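Local coordinates for protein cellulase (Uncultured bacterium, PDB 6XSO) that probably hydrolyses internal beta-1,4 linkages in cellulose and other plant cell-wall glucans and xylans, as a broad-specificity endoglucanase of glycoside hydrolase family 5, subfamily 4, at residues F68-E73 with P361-A366; A141-N146 with N207-S212; L327-V332 with A369-K374. One frame throughout, in Å; residues are numbered along the deposited sequence. Where two conformers were deposited one is given.

Contact 1: F68-E73 with P361-A366; sequences FKMMKE and PSFNQA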
ATOM      1  N   PHE A  68      17.193  -5.225   3.699  1.00 22.20           N
ATOM      2  CA  PHE A  68      16.659  -5.416   2.355  1.00 22.18           C
ATOM      3  C   PHE A  68      17.540  -6.327   1.512  1.00 22.03           C
ATOM      4  O   PHE A  68      17.017  -7.021   0.634  1.00 23.19           O
ATOM      5  CB  PHE A  68      16.367  -4.062   1.719  1.00 21.88           C
ATOM      6  CG  PHE A  68      15.359  -3.258   2.508  1.00 23.03           C
ATOM      7  CD1 PHE A  68      14.077  -3.743   2.714  1.00 24.85           C
ATOM      8  CD2 PHE A  68      15.725  -2.072   3.108  1.00 24.74           C
ATOM      9  CE1 PHE A  68      13.161  -3.017   3.462  1.00 23.56           C
ATOM     10  CE2 PHE A  68      14.810  -1.349   3.858  1.00 23.50           C
ATOM     11  CZ  PHE A  68      13.539  -1.826   4.035  1.00 22.92           C
ATOM     12  N   LYS A  69      18.852  -6.343   1.759  1.00 21.61           N
ATOM     13  CA  LYS A  69      19.704  -7.378   1.173  1.00 19.73           C
ATOM     14  C   LYS A  69      19.183  -8.753   1.550  1.00 24.06           C
ATOM     15  O   LYS A  69      19.070  -9.643   0.697  1.00 22.16           O
ATOM     16  CB  LYS A  69      21.138  -7.187   1.650  1.00 23.12           C
ATOM     17  CG  LYS A  69      22.158  -8.229   1.132  1.00 24.73           C
ATOM     18  CD  LYS A  69      23.576  -7.921   1.658  1.00 26.80           C
ATOM     19  CE  LYS A  69      24.627  -8.922   1.155  1.00 28.52           C
ATOM     20  NZ  LYS A  69      24.326 -10.265   1.701  1.00 27.26           N
ATOM     21  N   MET A  70      18.816  -8.929   2.817  1.00 22.43           N
ATOM     22  CA  MET A  70      18.288 -10.210   3.278  1.00 23.36           C
ATOM     23  C   MET A  70      16.969 -10.545   2.590  1.00 21.92           C
ATOM     24  O   MET A  70      16.760 -11.680   2.141  1.00 22.60           O
ATOM     25  CB  MET A  70      18.101 -10.165   4.799  1.00 23.36           C
ATOM     26  CG  MET A  70      17.678 -11.498   5.396  1.00 23.63           C
ATOM     27  SD  MET A  70      17.402 -11.398   7.176  1.00 25.67           S
ATOM     28  CE  MET A  70      15.839 -10.539   7.246  1.00 23.46           C
ATOM     29  N   MET A  71      16.053  -9.574   2.512  1.00 22.85           N
ATOM     30  CA  MET A  71      14.776  -9.810   1.843  1.00 20.25           C
ATOM     31  C   MET A  71      14.989 -10.209   0.388  1.00 22.36           C
ATOM     32  O   MET A  71      14.378 -11.165  -0.107  1.00 21.74           O
ATOM     33  CB  MET A  71      13.910  -8.547   1.930  1.00 21.88           C
ATOM     34  CG  MET A  71      13.361  -8.289   3.312  1.00 22.83           C
ATOM     35  SD  MET A  71      12.016  -9.432   3.695  1.00 24.34           S
ATOM     36  CE  MET A  71      11.858  -9.149   5.462  1.00 24.78           C
ATOM     37  N   LYS A  72      15.859  -9.487  -0.313  1.00 20.85           N
ATOM     38  CA  LYS A  72      16.135  -9.805  -1.709  1.00 22.53           C
ATOM     39  C   LYS A  72      16.680 -11.222  -1.861  1.00 22.19           C
ATOM     40  O   LYS A  72      16.264 -11.968  -2.759  1.00 24.38           O
ATOM     41  CB  LYS A  72      17.134  -8.790  -2.269  1.00 23.47           C
ATOM     42  CG  LYS A  72      17.629  -9.101  -3.662  1.00 27.86           C
ATOM     43  CD  LYS A  72      16.624  -8.799  -4.736  1.00 33.08           C
ATOM     44  CE  LYS A  72      17.213  -9.062  -6.121  1.00 44.58           C
ATOM     45  NZ  LYS A  72      18.613  -8.537  -6.279  1.00 45.45           N
ATOM     46  N   GLU A  73      17.651 -11.592  -1.028  1.00 19.59           N
ATOM     47  CA  GLU A  73      18.259 -12.917  -1.126  1.00 20.29           C
ATOM     48  C   GLU A  73      17.284 -14.034  -0.791  1.00 22.38           C
ATOM     49  O   GLU A  73      17.474 -15.170  -1.252  1.00 25.45           O
ATOM     50  CB  GLU A  73      19.491 -12.956  -0.243  1.00 23.74           C
ATOM     51  CG  GLU A  73      20.590 -12.094  -0.826  1.00 27.64           C
ATOM     52  CD  GLU A  73      21.851 -12.118   0.000  1.00 32.38           C
ATOM     53  OE1 GLU A  73      21.976 -13.006   0.879  1.00 37.69           O
ATOM     54  OE2 GLU A  73      22.724 -11.256  -0.246  1.00 30.95           O
ATOM     55  N   PRO A 361      20.597  -8.553  10.339  1.00 27.23           N
ATOM     56  CA  PRO A 361      19.179  -8.873  10.171  1.00 27.04           C
ATOM     57  C   PRO A 361      18.938 -10.382  10.206  1.00 24.50           C
ATOM     58  O   PRO A 361      19.836 -11.153   9.889  1.00 27.56           O
ATOM     59  CB  PRO A 361      18.883  -8.324   8.774  1.00 28.51           C
ATOM     60  CG  PRO A 361      20.162  -8.611   8.027  1.00 28.24           C
ATOM     61  CD  PRO A 361      21.280  -8.403   9.037  1.00 29.04           C
ATOM     62  N   SER A 362      17.703 -10.765  10.539  1.00 25.25           N
ATOM     63  CA  SER A 362      17.343 -12.170  10.654  1.00 24.91           C
ATOM     64  C   SER A 362      15.838 -12.267  10.525  1.00 24.98           C
ATOM     65  O   SER A 362      15.116 -11.353  10.930  1.00 24.81           O
ATOM     66  CB  SER A 362      17.765 -12.723  12.017  1.00 25.14           C
ATOM     67  OG  SER A 362      17.434 -14.091  12.176  1.00 29.44           O
ATOM     68  N   PHE A 363      15.372 -13.377   9.958  1.00 23.74           N
ATOM     69  CA  PHE A 363      13.948 -13.666   9.947  1.00 22.07           C
ATOM     70  C   PHE A 363      13.550 -14.321  11.271  1.00 26.28           C
ATOM     71  O   PHE A 363      14.078 -15.378  11.629  1.00 27.21           O
ATOM     72  CB  PHE A 363      13.585 -14.619   8.798  1.00 24.14           C
ATOM     73  CG  PHE A 363      13.748 -14.037   7.421  1.00 21.54           C
ATOM     74  CD1 PHE A 363      12.810 -13.183   6.884  1.00 24.26           C
ATOM     75  CD2 PHE A 363      14.833 -14.397   6.645  1.00 22.58           C
ATOM     76  CE1 PHE A 363      12.969 -12.666   5.618  1.00 22.47           C
ATOM     77  CE2 PHE A 363      14.985 -13.886   5.370  1.00 22.46           C
ATOM     78  CZ  PHE A 363      14.054 -13.026   4.864  1.00 22.79           C
ATOM     79  N   ASN A 364      12.622 -13.712  11.994  1.00 24.20           N
ATOM     80  CA  ASN A 364      11.995 -14.392  13.119  1.00 25.32           C
ATOM     81  C   ASN A 364      10.823 -15.267  12.691  1.00 22.40           C
ATOM     82  O   ASN A 364      10.356 -16.090  13.490  1.00 26.89           O
ATOM     83  CB  ASN A 364      11.568 -13.389  14.194  1.00 28.96           C
ATOM     84  CG  ASN A 364      10.536 -12.411  13.696  1.00 29.53           C
ATOM     85  OD1 ASN A 364      10.820 -11.599  12.825  1.00 27.92           O
ATOM     86  ND2 ASN A 364       9.320 -12.485  14.246  1.00 29.46           N
ATOM     87  N   GLN A 365      10.375 -15.157  11.445  1.00 22.62           N
ATOM     88  CA  GLN A 365       9.460 -16.133  10.843  1.00 22.88           C
ATOM     89  C   GLN A 365      10.099 -16.653   9.553  1.00 22.42           C
ATOM     90  O   GLN A 365       9.578 -16.446   8.449  1.00 22.77           O
ATOM     91  CB  GLN A 365       8.074 -15.543  10.622  1.00 20.01           C
ATOM     92  CG  GLN A 365       7.461 -14.927  11.885  1.00 23.19           C
ATOM     93  CD  GLN A 365       6.089 -14.331  11.638  1.00 24.69           C
ATOM     94  OE1 GLN A 365       5.848 -13.706  10.602  1.00 23.36           O
ATOM     95  NE2 GLN A 365       5.169 -14.557  12.573  1.00 27.42           N
ATOM     96  N   ALA A 366      11.226 -17.351   9.702  1.00 23.39           N
ATOM     97  CA  ALA A 366      11.949 -17.839   8.531  1.00 24.40           C
ATOM     98  C   ALA A 366      11.100 -18.798   7.720  1.00 24.17           C
ATOM     99  O   ALA A 366      11.123 -18.761   6.483  1.00 24.42           O
ATOM    100  CB  ALA A 366      13.249 -18.523   8.944  1.00 23.83           C
TER
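Met70 and Phe363 meet head on: the methionine reaches out from the helix, the phenylalanine reaches back from the loop, and the thioether closes over the ring. Met70 CE stands 3.7 Å from the centroid of the Phe363 ring and only 4° off its normal, a CH-pi contact over the middle of the face. The sulfur belongs to the same Met-aromatic pair, with Met70 SD 4.2 Å from that centroid. The side chain leaves the helix fully extended through chi1 (-175°) and chi2, and then bends at chi3 (75°), which turns the methyl group inward over the ring. Along the way Met70 CG passes 3.6 Å from Phe363 CE2. The bend also lays the sulfur against the loop backbone, with Met70 SD 3.4 Å from Ser362 N, and against the ring of Pro361, whose CB is 3.8 Å from Met70 SD.

Met71 adds a second, lighter touch. Its methyl comes in obliquely, Met71 CE lying 3.7 Å from Phe363 CE1, while its sulfur sits at the edge of the ring.

This dense part is built mainly from apolar side chains, and no hydrogen bond spans the two segments. The solvent side is looser and polar: there Lys69 NZ forms a salt bridge of 2.7 Å with Glu73 OE2 along the helix itself, and neither residue touches the loop. The loop is tied down separately, Ser362 O accepting a hydrogen bond from Ser353 and Gln365 bonding to Leu352.

Pro361, which follows a cis peptide bond, and Phe363 thus pin the loop after strand 345-349, the last of the barrel, against helix 66-73, which precedes the second strand. Gln365 occupies the N-cap position of helix 366-377, while Phe68, on the far side of its helix, packs on helix 97-111.

Contact 2: A141-N146 with N207-S212; sequences ANYNQN and NGYARS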
ATOM      1  N   ALA A 141     -16.959  16.796   1.545  1.00 22.62           N
ATOM      2  CA  ALA A 141     -16.618  18.057   2.204  1.00 21.93           C
ATOM      3  C   ALA A 141     -15.161  18.052   2.685  1.00 22.75           C
ATOM      4  O   ALA A 141     -14.450  19.053   2.579  1.00 25.61           O
ATOM      5  CB  ALA A 141     -17.591  18.355   3.349  1.00 26.66           C
ATOM      6  N   ASN A 142     -14.701  16.921   3.217  1.00 23.87           N
ATOM      7  CA  ASN A 142     -13.296  16.809   3.591  1.00 24.38           C
ATOM      8  C   ASN A 142     -12.398  16.961   2.370  1.00 23.12           C
ATOM      9  O   ASN A 142     -11.384  17.677   2.417  1.00 24.58           O
ATOM     10  CB  ASN A 142     -13.089  15.438   4.251  1.00 20.78           C
ATOM     11  CG  ASN A 142     -11.637  15.170   4.649  1.00 23.61           C
ATOM     12  OD1 ASN A 142     -10.806  14.842   3.807  1.00 23.19           O
ATOM     13  ND2 ASN A 142     -11.337  15.292   5.939  1.00 24.47           N
ATOM     14  N   TYR A 143     -12.750  16.293   1.267  1.00 24.24           N
ATOM     15  CA  TYR A 143     -11.980  16.452   0.041  1.00 22.25           C
ATOM     16  C   TYR A 143     -11.922  17.912  -0.397  1.00 24.35           C
ATOM     17  O   TYR A 143     -10.847  18.436  -0.706  1.00 24.81           O
ATOM     18  CB  TYR A 143     -12.528  15.570  -1.093  1.00 22.37           C
ATOM     19  CG  TYR A 143     -11.824  15.884  -2.403  1.00 21.82           C
ATOM     20  CD1 TYR A 143     -10.476  15.590  -2.578  1.00 22.95           C
ATOM     21  CD2 TYR A 143     -12.501  16.481  -3.453  1.00 24.82           C
ATOM     22  CE1 TYR A 143      -9.823  15.903  -3.760  1.00 23.35           C
ATOM     23  CE2 TYR A 143     -11.862  16.779  -4.632  1.00 23.97           C
ATOM     24  CZ  TYR A 143     -10.530  16.489  -4.791  1.00 23.65           C
ATOM     25  OH  TYR A 143      -9.920  16.840  -5.989  1.00 24.45           O
ATOM     26  N   ASN A 144     -13.070  18.592  -0.457  1.00 23.64           N
ATOM     27  CA  ASN A 144     -13.040  19.976  -0.924  1.00 26.09           C
ATOM     28  C   ASN A 144     -12.167  20.832  -0.022  1.00 24.86           C
ATOM     29  O   ASN A 144     -11.459  21.729  -0.488  1.00 27.91           O
ATOM     30  CB  ASN A 144     -14.459  20.548  -0.994  1.00 23.74           C
ATOM     31  CG  ASN A 144     -15.281  19.939  -2.120  1.00 25.87           C
ATOM     32  OD1 ASN A 144     -14.733  19.413  -3.096  1.00 29.74           O
ATOM     33  ND2 ASN A 144     -16.602  20.020  -1.999  1.00 26.03           N
ATOM     34  N   GLN A 145     -12.209  20.566   1.280  1.00 26.16           N
ATOM     35  CA  GLN A 145     -11.447  21.365   2.229  1.00 26.85           C
ATOM     36  C   GLN A 145      -9.948  21.114   2.106  1.00 25.44           C
ATOM     37  O   GLN A 145      -9.148  22.049   2.191  1.00 30.36           O
ATOM     38  CB  GLN A 145     -11.897  21.026   3.650  1.00 30.94           C
ATOM     39  CG  GLN A 145     -11.063  21.669   4.741  1.00 34.74           C
ATOM     40  CD  GLN A 145     -11.404  21.147   6.124  1.00 48.98           C
ATOM     41  OE1 GLN A 145     -12.475  21.436   6.668  1.00 45.81           O
ATOM     42  NE2 GLN A 145     -10.498  20.361   6.695  1.00 39.30           N
ATOM     43  N   ASN A 146      -9.557  19.858   1.899  1.00 25.99           N
ATOM     44  CA  ASN A 146      -8.162  19.438   2.017  1.00 26.66           C
ATOM     45  C   ASN A 146      -7.472  19.201   0.678  1.00 26.74           C
ATOM     46  O   ASN A 146      -6.273  18.872   0.664  1.00 26.98           O
ATOM     47  CB  ASN A 146      -8.103  18.160   2.857  1.00 25.02           C
ATOM     48  CG  ASN A 146      -8.380  18.418   4.314  1.00 28.85           C
ATOM     49  OD1 ASN A 146      -8.190  19.516   4.808  1.00 35.73           O
ATOM     50  ND2 ASN A 146      -8.853  17.401   5.005  1.00 31.01           N
ATOM     51  N   ASN A 207     -12.600   9.367  -5.481  1.00 20.16           N
ATOM     52  CA  ASN A 207     -12.256   9.654  -6.865  1.00 19.01           C
ATOM     53  C   ASN A 207     -11.599  11.015  -6.999  1.00 21.56           C
ATOM     54  O   ASN A 207     -10.680  11.163  -7.807  1.00 21.07           O
ATOM     55  CB  ASN A 207     -13.488   9.530  -7.750  1.00 21.86           C
ATOM     56  CG  ASN A 207     -14.009   8.110  -7.815  1.00 21.78           C
ATOM     57  OD1 ASN A 207     -13.262   7.146  -7.589  1.00 22.18           O
ATOM     58  ND2 ASN A 207     -15.287   7.965  -8.122  1.00 24.01           N
ATOM     59  N   GLY A 208     -12.008  11.975  -6.167  1.00 20.82           N
ATOM     60  CA  GLY A 208     -11.367  13.280  -6.164  1.00 22.28           C
ATOM     61  C   GLY A 208      -9.933  13.228  -5.679  1.00 20.32           C
ATOM     62  O   GLY A 208      -9.042  13.799  -6.307  1.00 22.61           O
ATOM     63  N   TYR A 209      -9.690  12.542  -4.557  1.00 22.53           N
ATOM     64  CA  TYR A 209      -8.315  12.402  -4.079  1.00 20.73           C
ATOM     65  C   TYR A 209      -7.450  11.670  -5.105  1.00 20.68           C
ATOM     66  O   TYR A 209      -6.287  12.043  -5.330  1.00 23.26           O
ATOM     67  CB  TYR A 209      -8.297  11.692  -2.729  1.00 22.28           C
ATOM     68  CG  TYR A 209      -8.557  12.599  -1.534  1.00 21.01           C
ATOM     69  CD1 TYR A 209      -7.637  13.581  -1.179  1.00 22.24           C
ATOM     70  CD2 TYR A 209      -9.714  12.471  -0.755  1.00 21.47           C
ATOM     71  CE1 TYR A 209      -7.850  14.415  -0.103  1.00 21.15           C
ATOM     72  CE2 TYR A 209      -9.922  13.289   0.349  1.00 20.99           C
ATOM     73  CZ  TYR A 209      -8.989  14.258   0.661  1.00 21.77           C
ATOM     74  OH  TYR A 209      -9.103  15.104   1.737  1.00 24.35           O
ATOM     75  N   ALA A 210      -8.004  10.644  -5.756  1.00 19.89           N
ATOM     76  CA  ALA A 210      -7.255   9.919  -6.783  1.00 21.33           C
ATOM     77  C   ALA A 210      -6.851  10.841  -7.933  1.00 23.58           C
ATOM     78  O   ALA A 210      -5.698  10.813  -8.382  1.00 23.34           O
ATOM     79  CB  ALA A 210      -8.077   8.731  -7.291  1.00 22.67           C
ATOM     80  N   ARG A 211      -7.794  11.657  -8.427  1.00 23.18           N
ATOM     81  CA  ARG A 211      -7.512  12.643  -9.466  1.00 25.67           C
ATOM     82  C   ARG A 211      -6.467  13.650  -9.001  1.00 24.22           C
ATOM     83  O   ARG A 211      -5.525  13.986  -9.738  1.00 25.47           O
ATOM     84  CB  ARG A 211      -8.779  13.441  -9.776  1.00 35.39           C
ATOM     85  CG  ARG A 211      -9.802  12.830 -10.683  1.00 48.99           C
ATOM     86  CD  ARG A 211     -10.716  13.938 -11.252  1.00 39.32           C
ATOM     87  NE  ARG A 211     -11.289  14.849 -10.248  1.00 38.25           N
ATOM     88  CZ  ARG A 211     -12.362  14.578  -9.496  1.00 32.16           C
ATOM     89  NH1 ARG A 211     -12.985  13.416  -9.593  1.00 30.14           N
ATOM     90  NH2 ARG A 211     -12.813  15.476  -8.628  1.00 39.73           N
ATOM     91  N   SER A 212      -6.645  14.167  -7.786  1.00 22.78           N
ATOM     92  CA  SER A 212      -5.724  15.158  -7.257  1.00 24.02           C
ATOM     93  C   SER A 212      -4.312  14.601  -7.180  1.00 22.61           C
ATOM     94  O   SER A 212      -3.354  15.305  -7.504  1.00 23.08           O
ATOM     95  CB  SER A 212      -6.188  15.606  -5.874  1.00 24.26           C
ATOM     96  OG  SER A 212      -7.180  16.616  -5.952  1.00 24.40           O
TER
HETATM   97  O   HOH W   1     -11.152  17.566  -8.361  1.00 40.14           O
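Asn142 OD1 takes three hydrogen bonds: Tyr209 OH donates to it across the contact at 2.7 Å, Lys137 N bonds to it from the preceding loop, and Asn146 ND2 adds a weak bond one helical turn on. The Tyr209 donor lies 21° from the carbonyl plane, with a C=O...donor angle of 158°. Asn142 ND2 is held in turn by Trp135 O, so the amide has little freedom to flip.

Beside this polar end the two tyrosines reach past one another, each toward the other's helix, and form a T-shaped stack. The edge of Tyr143 points into the face of Tyr209, with CD1 over the ring centre, centroids 4.8 Å apart and planes at 75°. With CG swung away from its own backbone N, Tyr143 reaches across to helix 196-219 as a knob in a hole made by Gly208, Tyr209, Arg211 and Ser212. The lack of a side chain at Gly208 suits that fit: its CA lies over the face of Tyr143, 3.9 Å from the ring centroid, where a CB would probably collide with Tyr143 CE2.

At the far end Tyr143 OH lies 2.7 Å from Ser212 OG, near the ring plane, and a water bridges Tyr143 OH to Arg211 NH2. Ser212 OG also bonds Glu151 OE2.

These neighbouring outer helices of the barrel run nearly parallel. Because each tyrosine ends its apolar ring on a polar partner of the opposite helix, the pair probably helps to set the spacing of the helices and to limit their sliding or turning against each other.

Contact 3: L327-V332 with A369-K374; sequences LMFQFV and AERIAK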
ATOM      1  N   LEU A 327      -2.296 -24.850   8.012  1.00 22.79           N
ATOM      2  CA  LEU A 327      -3.401 -24.303   7.228  1.00 22.86           C
ATOM      3  C   LEU A 327      -3.043 -22.925   6.682  1.00 21.34           C
ATOM      4  O   LEU A 327      -3.351 -22.600   5.525  1.00 22.02           O
ATOM      5  CB  LEU A 327      -4.667 -24.212   8.075  1.00 25.75           C
ATOM      6  CG  LEU A 327      -5.936 -23.887   7.296  1.00 24.96           C
ATOM      7  CD1 LEU A 327      -6.390 -25.050   6.414  1.00 28.43           C
ATOM      8  CD2 LEU A 327      -7.047 -23.502   8.266  1.00 27.03           C
ATOM      9  N   MET A 328      -2.350 -22.112   7.489  1.00 20.18           N
ATOM     10  CA  MET A 328      -1.920 -20.809   7.013  1.00 19.86           C
ATOM     11  C   MET A 328      -0.971 -20.947   5.827  1.00 20.11           C
ATOM     12  O   MET A 328      -1.068 -20.192   4.847  1.00 20.55           O
ATOM     13  CB  MET A 328      -1.248 -20.020   8.138  1.00 22.69           C
ATOM     14  CG  MET A 328      -0.823 -18.657   7.679  1.00 22.89           C
ATOM     15  SD  MET A 328      -0.085 -17.736   9.022  1.00 26.77           S
ATOM     16  CE  MET A 328       0.185 -16.169   8.207  1.00 24.01           C
ATOM     17  N   PHE A 329      -0.024 -21.888   5.911  1.00 20.86           N
ATOM     18  CA  PHE A 329       0.916 -22.100   4.817  1.00 20.87           C
ATOM     19  C   PHE A 329       0.215 -22.616   3.559  1.00 22.38           C
ATOM     20  O   PHE A 329       0.612 -22.261   2.445  1.00 22.75           O
ATOM     21  CB  PHE A 329       2.029 -23.055   5.265  1.00 22.35           C
ATOM     22  CG  PHE A 329       3.042 -22.445   6.230  1.00 22.21           C
ATOM     23  CD1 PHE A 329       2.948 -21.144   6.695  1.00 23.68           C
ATOM     24  CD2 PHE A 329       4.111 -23.199   6.658  1.00 25.89           C
ATOM     25  CE1 PHE A 329       3.914 -20.624   7.572  1.00 24.51           C
ATOM     26  CE2 PHE A 329       5.064 -22.678   7.519  1.00 26.22           C
ATOM     27  CZ  PHE A 329       4.968 -21.418   7.976  1.00 25.48           C
ATOM     28  N   GLN A 330      -0.807 -23.465   3.713  0.53 22.42           N
ATOM     29  CA  GLN A 330      -1.572 -23.903   2.547  0.53 20.96           C
ATOM     30  C   GLN A 330      -2.333 -22.736   1.937  0.53 23.24           C
ATOM     31  O   GLN A 330      -2.476 -22.647   0.710  0.53 21.81           O
ATOM     32  CB  GLN A 330      -2.534 -25.021   2.943  0.53 23.03           C
ATOM     33  CG  GLN A 330      -1.840 -26.226   3.535  0.53 24.38           C
ATOM     34  CD  GLN A 330      -2.810 -27.167   4.226  0.53 23.73           C
ATOM     35  OE1 GLN A 330      -3.830 -27.561   3.650  0.53 28.06           O
ATOM     36  NE2 GLN A 330      -2.509 -27.523   5.471  0.53 30.66           N
ATOM     37  N   PHE A 331      -2.822 -21.830   2.786  1.00 21.60           N
ATOM     38  CA  PHE A 331      -3.467 -20.614   2.308  1.00 20.82           C
ATOM     39  C   PHE A 331      -2.476 -19.756   1.530  1.00 18.63           C
ATOM     40  O   PHE A 331      -2.784 -19.271   0.431  1.00 20.44           O
ATOM     41  CB  PHE A 331      -4.066 -19.845   3.506  1.00 19.55           C
ATOM     42  CG  PHE A 331      -4.290 -18.377   3.244  1.00 20.37           C
ATOM     43  CD1 PHE A 331      -5.312 -17.968   2.412  1.00 20.23           C
ATOM     44  CD2 PHE A 331      -3.477 -17.422   3.822  1.00 21.81           C
ATOM     45  CE1 PHE A 331      -5.524 -16.629   2.153  1.00 18.75           C
ATOM     46  CE2 PHE A 331      -3.669 -16.081   3.559  1.00 21.98           C
ATOM     47  CZ  PHE A 331      -4.701 -15.686   2.735  1.00 18.95           C
ATOM     48  N   VAL A 332      -1.271 -19.559   2.098  1.00 20.30           N
ATOM     49  CA  VAL A 332      -0.211 -18.789   1.437  1.00 19.54           C
ATOM     50  C   VAL A 332       0.067 -19.351   0.049  1.00 21.36           C
ATOM     51  O   VAL A 332       0.136 -18.612  -0.944  1.00 20.66           O
ATOM     52  CB  VAL A 332       1.063 -18.800   2.308  1.00 19.67           C
ATOM     53  CG1 VAL A 332       2.304 -18.431   1.502  1.00 19.64           C
ATOM     54  CG2 VAL A 332       0.879 -17.912   3.536  1.00 18.56           C
ATOM     55  N   ALA A 369       8.585 -16.736   5.626  1.00 20.94           N
ATOM     56  CA  ALA A 369       9.259 -16.010   4.556  1.00 21.91           C
ATOM     57  C   ALA A 369       9.599 -16.944   3.406  1.00 22.51           C
ATOM     58  O   ALA A 369       9.336 -16.631   2.236  1.00 22.15           O
ATOM     59  CB  ALA A 369      10.510 -15.331   5.111  1.00 22.69           C
ATOM     60  N   GLU A 370      10.162 -18.113   3.729  1.00 20.88           N
ATOM     61  CA  GLU A 370      10.517 -19.078   2.697  1.00 21.81           C
ATOM     62  C   GLU A 370       9.271 -19.606   2.008  1.00 23.08           C
ATOM     63  O   GLU A 370       9.277 -19.824   0.792  1.00 23.02           O
ATOM     64  CB  GLU A 370      11.333 -20.233   3.290  1.00 24.19           C
ATOM     65  CG  GLU A 370      11.747 -21.230   2.219  1.00 34.61           C
ATOM     66  CD  GLU A 370      12.869 -22.165   2.637  1.00 44.00           C
ATOM     67  OE1 GLU A 370      13.255 -22.165   3.825  1.00 31.23           O
ATOM     68  OE2 GLU A 370      13.360 -22.903   1.757  1.00 45.03           O
ATOM     69  N   ARG A 371       8.192 -19.811   2.769  1.00 22.25           N
ATOM     70  CA  ARG A 371       6.967 -20.337   2.177  1.00 18.93           C
ATOM     71  C   ARG A 371       6.397 -19.378   1.141  1.00 20.57           C
ATOM     72  O   ARG A 371       5.965 -19.805   0.063  1.00 20.78           O
ATOM     73  CB  ARG A 371       5.923 -20.607   3.262  1.00 21.51           C
ATOM     74  CG  ARG A 371       4.763 -21.491   2.805  1.00 23.01           C
ATOM     75  CD  ARG A 371       5.147 -22.977   2.831  1.00 22.51           C
ATOM     76  NE  ARG A 371       4.032 -23.774   2.361  1.00 23.18           N
ATOM     77  CZ  ARG A 371       3.703 -24.964   2.832  1.00 28.50           C
ATOM     78  NH1 ARG A 371       4.425 -25.528   3.797  1.00 28.16           N
ATOM     79  NH2 ARG A 371       2.630 -25.569   2.343  1.00 28.10           N
ATOM     80  N   ILE A 372       6.379 -18.079   1.452  1.00 20.73           N
ATOM     81  CA  ILE A 372       5.883 -17.080   0.509  1.00 18.58           C
ATOM     82  C   ILE A 372       6.741 -17.053  -0.753  1.00 19.93           C
ATOM     83  O   ILE A 372       6.228 -17.070  -1.883  1.00 22.09           O
ATOM     84  CB  ILE A 372       5.825 -15.702   1.195  1.00 17.92           C
ATOM     85  CG1 ILE A 372       4.789 -15.677   2.316  1.00 18.60           C
ATOM     86  CG2 ILE A 372       5.567 -14.613   0.156  1.00 20.69           C
ATOM     87  CD1 ILE A 372       4.968 -14.508   3.273  1.00 20.96           C
ATOM     88  N   ALA A 373       8.066 -17.017  -0.584  1.00 21.07           N
ATOM     89  CA  ALA A 373       8.949 -16.942  -1.738  1.00 21.12           C
ATOM     90  C   ALA A 373       8.805 -18.175  -2.623  1.00 22.12           C
ATOM     91  O   ALA A 373       8.723 -18.059  -3.851  1.00 22.81           O
ATOM     92  CB  ALA A 373      10.403 -16.789  -1.284  1.00 24.06           C
ATOM     93  N   LYS A 374       8.789 -19.367  -2.018  1.00 22.21           N
ATOM     94  CA  LYS A 374       8.682 -20.589  -2.808  1.00 21.54           C
ATOM     95  C   LYS A 374       7.319 -20.726  -3.470  1.00 21.14           C
ATOM     96  O   LYS A 374       7.211 -21.398  -4.511  1.00 23.90           O
ATOM     97  CB  LYS A 374       8.953 -21.797  -1.921  1.00 23.64           C
ATOM     98  CG  LYS A 374      10.429 -22.093  -1.754  1.00 37.89           C
ATOM     99  CD  LYS A 374      10.677 -23.405  -0.984  1.00 44.20           C
ATOM    100  CE  LYS A 374      10.067 -24.625  -1.667  1.00 53.74           C
ATOM    101  NZ  LYS A 374      10.714 -25.907  -1.216  1.00 49.60           N
TER
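Arg371 crosses Phe329 at a slant where helix 325-341 runs beside helix 366-377, its guanidinium lying over Phe329 CB, and the arginine is the side chain to follow. Its CB leads to a CG set opposite the backbone N; from there Arg371 CG lies 4.0 Å from Phe329 CG and 4.1 Å from Val332 CG1. The chain bends at chi2 (81°), bringing Arg371 CD to 4.0 Å from Phe329 CB. Arg371 NE comes next, 3.6 Å from that same Phe329 CB. At the head, Arg371 CZ lies 3.5 Å from Phe329 CB, which sits over the centre of one face of the guanidinium. The phenyl ring itself is turned 45° to the guanidinium plane, and NH1 approaches it obliquely by CD2. Arg371 NH2 forms a salt bridge with Asp333, just past segment 327-332.

These are the last two large helices of the (beta/alpha)8 barrel, joined through strand 345-349. Their axes pass 9.8 Å apart with a crossing angle of -27°, close enough for small aliphatic groups to meet on the inner side. There Val332 CG1 touches Ile372 CG1 at 3.8 Å, the two side chains lying roughly perpendicular, and Ile372 continues inward onto Tyr348 of the strand. An alanine in place of Arg371 is likely to leave Asp333 without its ion-pair mate and open a gap beside Phe329 CB. Phe329 also leans on Asp367 and Leu368 in the first turn of helix 366-377, and Val332 reaches Leu368 as well.

In the fold
All three contacts lie on the outer layer of the barrel, some 20 Å from the chain centre. Contact 1 is a surface contact, whereas contacts 2 and 3 are partly buried. Contacts 2 and 3 each pair roughly parallel helices, but contact 2 combines a T-shaped tyrosine pair with hydroxyl, amide and water-mediated bonds, while contact 3 relies on apolar packing and an arginine laid against a phenylalanine, its salt bridge lying outside. Contact 1 sets a loop on a helix mainly through methionine, phenylalanine and proline. Contacts 1 and 3 share the run into helix 366-377 and touch, Phe363 CD1 lying 3.6 Å from Ala369 CB; contact 2 sits across the barrel, its centre about 39 Å from that of contact 1.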